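Local coordinates for rhomboid protease GlpG (Haemophilus influenzae, PDB 2NR9), which probably cleaves transmembrane segments of membrane proteins within the bilayer, as a rhomboid-type serine protease with a serine-histidine catalytic dyad, at residues K10-L13 / I14-L18; V59-S62 / N63-L67. The protein carries 2 engineered substitutions. All coordinates share one frame; numbering follows the deposited sequence.

Contact 1. Residues K10-L13 / I14-L18; sequences KITL and ILTAL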
loop_
_atom_site.group_PDB
_atom_site.type_symbol
_atom_site.label_atom_id
_atom_site.label_comp_id
_atom_site.label_asym_id
_atom_site.label_seq_id
_atom_site.Cartn_x
_atom_site.Cartn_y
_atom_site.Cartn_z
ATOM N N LYS A 10 7.787 -13.073 -4.276
ATOM C CA LYS A 10 9.123 -12.564 -3.994
ATOM C C LYS A 10 9.125 -11.058 -3.703
ATOM O O LYS A 10 9.830 -10.599 -2.812
ATOM C CB LYS A 10 10.074 -12.897 -5.145
ATOM C CG LYS A 10 10.324 -14.390 -5.315
ATOM C CD LYS A 10 11.215 -14.678 -6.508
ATOM C CE LYS A 10 11.478 -16.178 -6.644
ATOM N NZ LYS A 10 12.380 -16.487 -7.789
ATOM N N ILE A 11 8.339 -10.295 -4.456
ATOM C CA ILE A 11 8.262 -8.848 -4.236
ATOM C C ILE A 11 7.590 -8.538 -2.891
ATOM O O ILE A 11 8.071 -7.703 -2.127
ATOM C CB ILE A 11 7.522 -8.134 -5.377
ATOM C CG1 ILE A 11 8.278 -8.316 -6.706
ATOM C CG2 ILE A 11 7.364 -6.639 -5.061
ATOM C CD1 ILE A 11 9.668 -7.667 -6.735
ATOM N N THR A 12 6.476 -9.216 -2.615
ATOM C CA THR A 12 5.776 -9.070 -1.336
ATOM C C THR A 12 6.762 -9.296 -0.200
ATOM O O THR A 12 6.886 -8.474 0.711
ATOM C CB THR A 12 4.647 -10.122 -1.192
ATOM O OG1 THR A 12 3.664 -9.923 -2.216
ATOM C CG2 THR A 12 3.986 -10.013 0.166
ATOM N N LEU A 13 7.453 -10.428 -0.261
ATOM C CA LEU A 13 8.440 -10.797 0.741
ATOM C C LEU A 13 9.550 -9.766 0.878
ATOM O O LEU A 13 9.901 -9.384 1.984
ATOM C CB LEU A 13 9.010 -12.188 0.453
ATOM C CG LEU A 13 8.035 -13.322 0.774
ATOM C CD1 LEU A 13 8.475 -14.629 0.152
ATOM C CD2 LEU A 13 7.878 -13.461 2.284
ATOM N N ILE A 14 10.107 -9.319 -0.247
ATOM C CA ILE A 14 11.166 -8.308 -0.214
ATOM C C ILE A 14 10.712 -7.006 0.454
ATOM O O ILE A 14 11.460 -6.404 1.230
ATOM C CB ILE A 14 11.709 -7.979 -1.622
ATOM C CG1 ILE A 14 12.581 -9.125 -2.144
ATOM C CG2 ILE A 14 12.527 -6.695 -1.581
ATOM C CD1 ILE A 14 13.200 -8.850 -3.506
ATOM N N LEU A 15 9.499 -6.558 0.129
ATOM C CA LEU A 15 8.968 -5.312 0.695
ATOM C C LEU A 15 8.648 -5.443 2.184
ATOM O O LEU A 15 8.902 -4.524 2.975
ATOM C CB LEU A 15 7.738 -4.837 -0.090
ATOM C CG LEU A 15 8.020 -4.315 -1.499
ATOM C CD1 LEU A 15 6.724 -4.062 -2.266
ATOM C CD2 LEU A 15 8.878 -3.050 -1.444
ATOM N N THR A 16 8.107 -6.586 2.570
ATOM C CA THR A 16 7.810 -6.829 3.975
ATOM C C THR A 16 9.106 -6.857 4.788
ATOM O O THR A 16 9.245 -6.142 5.787
ATOM C CB THR A 16 7.038 -8.139 4.153
ATOM O OG1 THR A 16 5.853 -8.103 3.339
ATOM C CG2 THR A 16 6.652 -8.344 5.610
ATOM N N ALA A 17 10.081 -7.628 4.314
ATOM C CA ALA A 17 11.371 -7.749 4.999
ATOM C C ALA A 17 12.136 -6.417 5.072
ATOM O O ALA A 17 12.862 -6.170 6.032
ATOM C CB ALA A 17 12.228 -8.830 4.346
ATOM N N LEU A 18 11.995 -5.581 4.047
ATOM C CA LEU A 18 12.640 -4.262 4.048
ATOM C C LEU A 18 12.048 -3.379 5.132
ATOM O O LEU A 18 12.773 -2.652 5.822
ATOM C CB LEU A 18 12.507 -3.567 2.687
ATOM C CG LEU A 18 13.551 -3.883 1.619
ATOM C CD1 LEU A 18 13.232 -3.137 0.335
ATOM C CD2 LEU A 18 14.943 -3.512 2.117
#
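Ile14 lies against the carbonyl of Lys10, one turn back along the same helix. Its amide donates to Lys10 O at 2.9 Å, and its CG1 comes within 3.2 Å of that same oxygen. The torsion explains this: with CG1 beside the backbone N (chi1 -73°), the longer branch runs back over the preceding turn, and the CG2 methyl takes the position anti to N. Such a β-branched apolar side chain suits the outer side of a predicted transmembrane helix.

Leu13 joins the turn through its backbone, its carbonyl oxygen taking the amide of Ala17 at 2.9 Å; its side chain, modelled in two conformers, in the one given touches Phe74 and the loop residues Leu5 and Gln8. On the side facing helix 86-108, Ile11 and Leu15 run side by side, and Ile11 CG2 meets Leu15 CD1 at 3.9 Å; below them the Leu15 amide is bonded to Ile11 O. Ile11 also packs on Ser86 and Leu89, and Leu15 on Tyr93; flexible branched side chains suit so close a helix neighbour.

Thr12 O is gripped twice by Thr16. The amide N approaches nearly in line with the carbonyl, whereas the OG1 hydroxyl, 2.8 Å away, stands above the carbonyl plane, 43° out of it. Thr16 can thus sit buried against helix 63-84. The hydroxyl of Thr12 is instead bonded to Glu81, which also receives the Ile11 amide. The i to i+4 ladder is that of any α-helix; a threonine hydroxyl returned to the carbonyl four residues earlier is a common way to satisfy such a group in a membrane helix, here the predicted first one.

Contact 2. Residues V59-S62 / N63-L67; sequences VHLS and NLHIL. With PQE (3,6,12,15,18,21,24-heptaoxahexatriacontan-1-ol), chain F.
His65 turns its imidazole back beneath the loop, where ND1 accepts the backbone N-H of Leu61 at 3.0 Å, an almost straight bond (172°) lying in the ring plane. This ring-to-main-chain link fixes the rotation of a buried histidine near the nucleophile Ser116. The ring can reach residues 60-61 because a chi1 of -174° carries CG to the side opposite the amide nitrogen.

Over one face of that ring lies CD2 of His60, 3.5 Å from His65 ND1; the two imidazoles are obliquely set, their planes at 54°. A CH-pi contact covers a face of the His60 ring itself, Ile66 CG1 lying 4.0 Å from its centroid.

Ser62 is the N-cap of the helix. Its small side chain folds forward so that OG accepts His65 N at 3.0 Å, while Ser62 O receives the amide of Ile66 in the first regular helical bond. On the same turn, Asn63 N makes a weak bond to O71 of the bound PQE, and Ile66 CG2 rests 3.6 Å from PQE C57.

His65 and Asn69 fit the His-x-x-x-Asn signature of rhomboid proteases. The loop thus enters helix 63-84 with His60 and Ile66 against Tyr23 of helix 10-27, while Val59 and Leu61 touch helix 31-38.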
loop_
_atom_site.group_PDB
_atom_site.type_symbol
_atom_site.label_atom_id
_atom_site.label_comp_id
_atom_site.label_asym_id
_atom_site.label_seq_id
_atom_site.Cartn_x
_atom_site.Cartn_y
_atom_site.Cartn_z
ATOM N N VAL A 59 9.079 3.424 6.381
ATOM C CA VAL A 59 9.288 3.806 7.770
ATOM C C VAL A 59 7.983 3.706 8.566
ATOM O O VAL A 59 6.924 4.121 8.096
ATOM C CB VAL A 59 9.846 5.247 7.888
ATOM C CG1 VAL A 59 10.103 5.603 9.351
ATOM C CG2 VAL A 59 11.123 5.398 7.071
ATOM N N HIS A 60 8.072 3.158 9.774
ATOM C CA HIS A 60 6.908 3.012 10.630
ATOM C C HIS A 60 7.127 3.658 11.999
ATOM O O HIS A 60 8.265 3.834 12.439
ATOM C CB HIS A 60 6.474 1.545 10.713
ATOM C CG HIS A 60 5.856 1.039 9.445
ATOM N ND1 HIS A 60 6.609 0.652 8.354
ATOM C CD2 HIS A 60 4.562 0.973 9.051
ATOM C CE1 HIS A 60 5.802 0.341 7.353
ATOM N NE2 HIS A 60 4.554 0.522 7.751
ATOM N N LEU A 61 6.034 4.052 12.643
ATOM C CA LEU A 61 6.116 4.842 13.867
ATOM C C LEU A 61 5.767 4.106 15.164
ATOM O O LEU A 61 5.954 4.645 16.254
ATOM C CB LEU A 61 5.280 6.113 13.715
ATOM C CG LEU A 61 5.569 6.896 12.425
ATOM C CD1 LEU A 61 4.591 8.049 12.235
ATOM C CD2 LEU A 61 7.009 7.392 12.392
ATOM N N SER A 62 5.254 2.885 15.048
ATOM C CA SER A 62 4.941 2.080 16.225
ATOM C C SER A 62 4.857 0.599 15.875
ATOM O O SER A 62 4.827 0.228 14.696
ATOM C CB SER A 62 3.637 2.546 16.887
ATOM O OG SER A 62 2.512 2.237 16.083
ATOM N N ASN A 63 4.830 -0.244 16.906
ATOM C CA ASN A 63 4.748 -1.693 16.725
ATOM C C ASN A 63 3.414 -2.134 16.112
ATOM O O ASN A 63 3.366 -3.092 15.342
ATOM C CB ASN A 63 4.991 -2.423 18.056
ATOM C CG ASN A 63 6.392 -2.187 18.612
ATOM O OD1 ASN A 63 6.648 -2.403 19.799
ATOM N ND2 ASN A 63 7.301 -1.751 17.756
ATOM N N LEU A 64 2.333 -1.450 16.476
ATOM C CA LEU A 64 1.014 -1.748 15.917
ATOM C C LEU A 64 0.919 -1.194 14.503
ATOM O O LEU A 64 0.322 -1.807 13.611
ATOM C CB LEU A 64 -0.099 -1.154 16.788
ATOM C CG LEU A 64 -0.370 -1.836 18.130
ATOM C CD1 LEU A 64 -1.362 -1.032 18.963
ATOM C CD2 LEU A 64 -0.877 -3.255 17.911
ATOM N N HIS A 65 1.502 -0.023 14.306
ATOM C CA HIS A 65 1.508 0.598 13.000
ATOM C C HIS A 65 2.058 -0.389 11.969
ATOM O O HIS A 65 1.355 -0.784 11.031
ATOM C CB HIS A 65 2.337 1.886 13.045
ATOM C CG HIS A 65 2.292 2.684 11.781
ATOM N ND1 HIS A 65 3.379 3.385 11.305
ATOM C CD2 HIS A 65 1.317 2.825 10.851
ATOM C CE1 HIS A 65 3.056 3.973 10.167
ATOM N NE2 HIS A 65 1.814 3.640 9.864
ATOM N N ILE A 66 3.259 -0.894 12.228
ATOM C CA ILE A 66 3.914 -1.808 11.309
ATOM C C ILE A 66 3.283 -3.203 11.323
ATOM O O ILE A 66 3.203 -3.858 10.290
ATOM C CB ILE A 66 5.442 -1.884 11.575
ATOM C CG1 ILE A 66 6.149 -2.635 10.458
ATOM C CG2 ILE A 66 5.731 -2.506 12.931
ATOM C CD1 ILE A 66 7.649 -2.644 10.598
ATOM N N LEU A 67 2.766 -3.617 12.475
ATOM C CA LEU A 67 2.142 -4.936 12.598
ATOM C C LEU A 67 0.881 -5.052 11.740
ATOM O O LEU A 67 0.669 -6.059 11.062
ATOM C CB LEU A 67 1.811 -5.254 14.057
ATOM C CG LEU A 67 1.175 -6.628 14.282
ATOM C CD1 LEU A 67 2.095 -7.738 13.775
ATOM C CD2 LEU A 67 0.832 -6.838 15.752
HETATM O O47 PQE F . 9.556 -1.265 21.245
HETATM C C68 PQE F . 8.368 -0.491 21.472
HETATM C C52 PQE F . 8.189 0.519 20.340
HETATM O O70 PQE F . 6.989 1.265 20.550
HETATM C C55 PQE F . 5.884 0.720 19.827
HETATM C C58 PQE F . 4.582 1.319 20.348
HETATM O O71 PQE F . 3.484 0.494 19.960
HETATM C C61 PQE F . 2.850 -0.113 21.087
HETATM C C62 PQE F . 3.899 -0.463 22.137
HETATM C C63 PQE F . 3.664 -1.854 22.717
HETATM C C66 PQE F . 3.128 -2.814 21.661
HETATM C C67 PQE F . 4.246 -3.668 21.074
HETATM O O72 PQE F . 3.719 -4.477 20.021
HETATM C C65 PQE F . 4.726 -5.308 19.440
HETATM C C64 PQE F . 4.148 -6.077 18.255
HETATM O O73 PQE F . 5.202 -6.720 17.534
HETATM C C60 PQE F . 6.203 -5.797 17.106
HETATM C C59 PQE F . 6.629 -6.129 15.679
HETATM O O74 PQE F . 7.748 -5.323 15.308
HETATM C C57 PQE F . 7.899 -5.235 13.890
HETATM C C56 PQE F . 7.633 -6.596 13.252
HETATM O O75 PQE F . 6.432 -6.549 12.478
HETATM C C54 PQE F . 5.807 -7.831 12.402
HETATM C C53 PQE F . 4.777 -7.836 11.276
HETATM O O76 PQE F . 4.910 -9.032 10.510
HETATM C C51 PQE F . 3.638 -9.600 10.186
HETATM C C50 PQE F . 3.813 -10.741 9.184
HETATM C C49 PQE F . 2.481 -11.109 8.536
HETATM C C48 PQE F . 2.164 -12.590 8.709
HETATM C C47 PQE F . 0.792 -12.925 8.134
HETATM C C46 PQE F . -0.159 -13.412 9.223
HETATM C C45 PQE F . -1.613 -13.294 8.780
HETATM C C44 PQE F . -2.570 -13.519 9.950
HETATM C C43 PQE F . -4.022 -13.565 9.479
HETATM C C42 PQE F . -4.728 -14.823 9.978
HETATM C C41 PQE F . -6.169 -14.530 10.382
HETATM C C40 PQE F . -6.513 -15.189 11.704
#

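How the contacts relate
Contact 1 belongs to the early part of helix 10-27, and contact 2 forms the start of helix 63-84, the helix packed beside it. Their centres are 16 Å apart and their nearest atoms about 6 Å, without touching. The two helices pack together further along, where Thr16 meets Leu70 and Phe74, and Tyr23, beyond contact 1, is a bridge to contact 2. Contact 2 is the one near catalysis, the side chain of His65 being about 5 Å from that of Ser116 and 7 Å from that of His169. The side chain of Thr16 comes within about 5 Å of a bound PQE, Leu18 touches a PA6 lipid, and Ser62, Asn63, Ile66 and Leu67 line a PQE pocket.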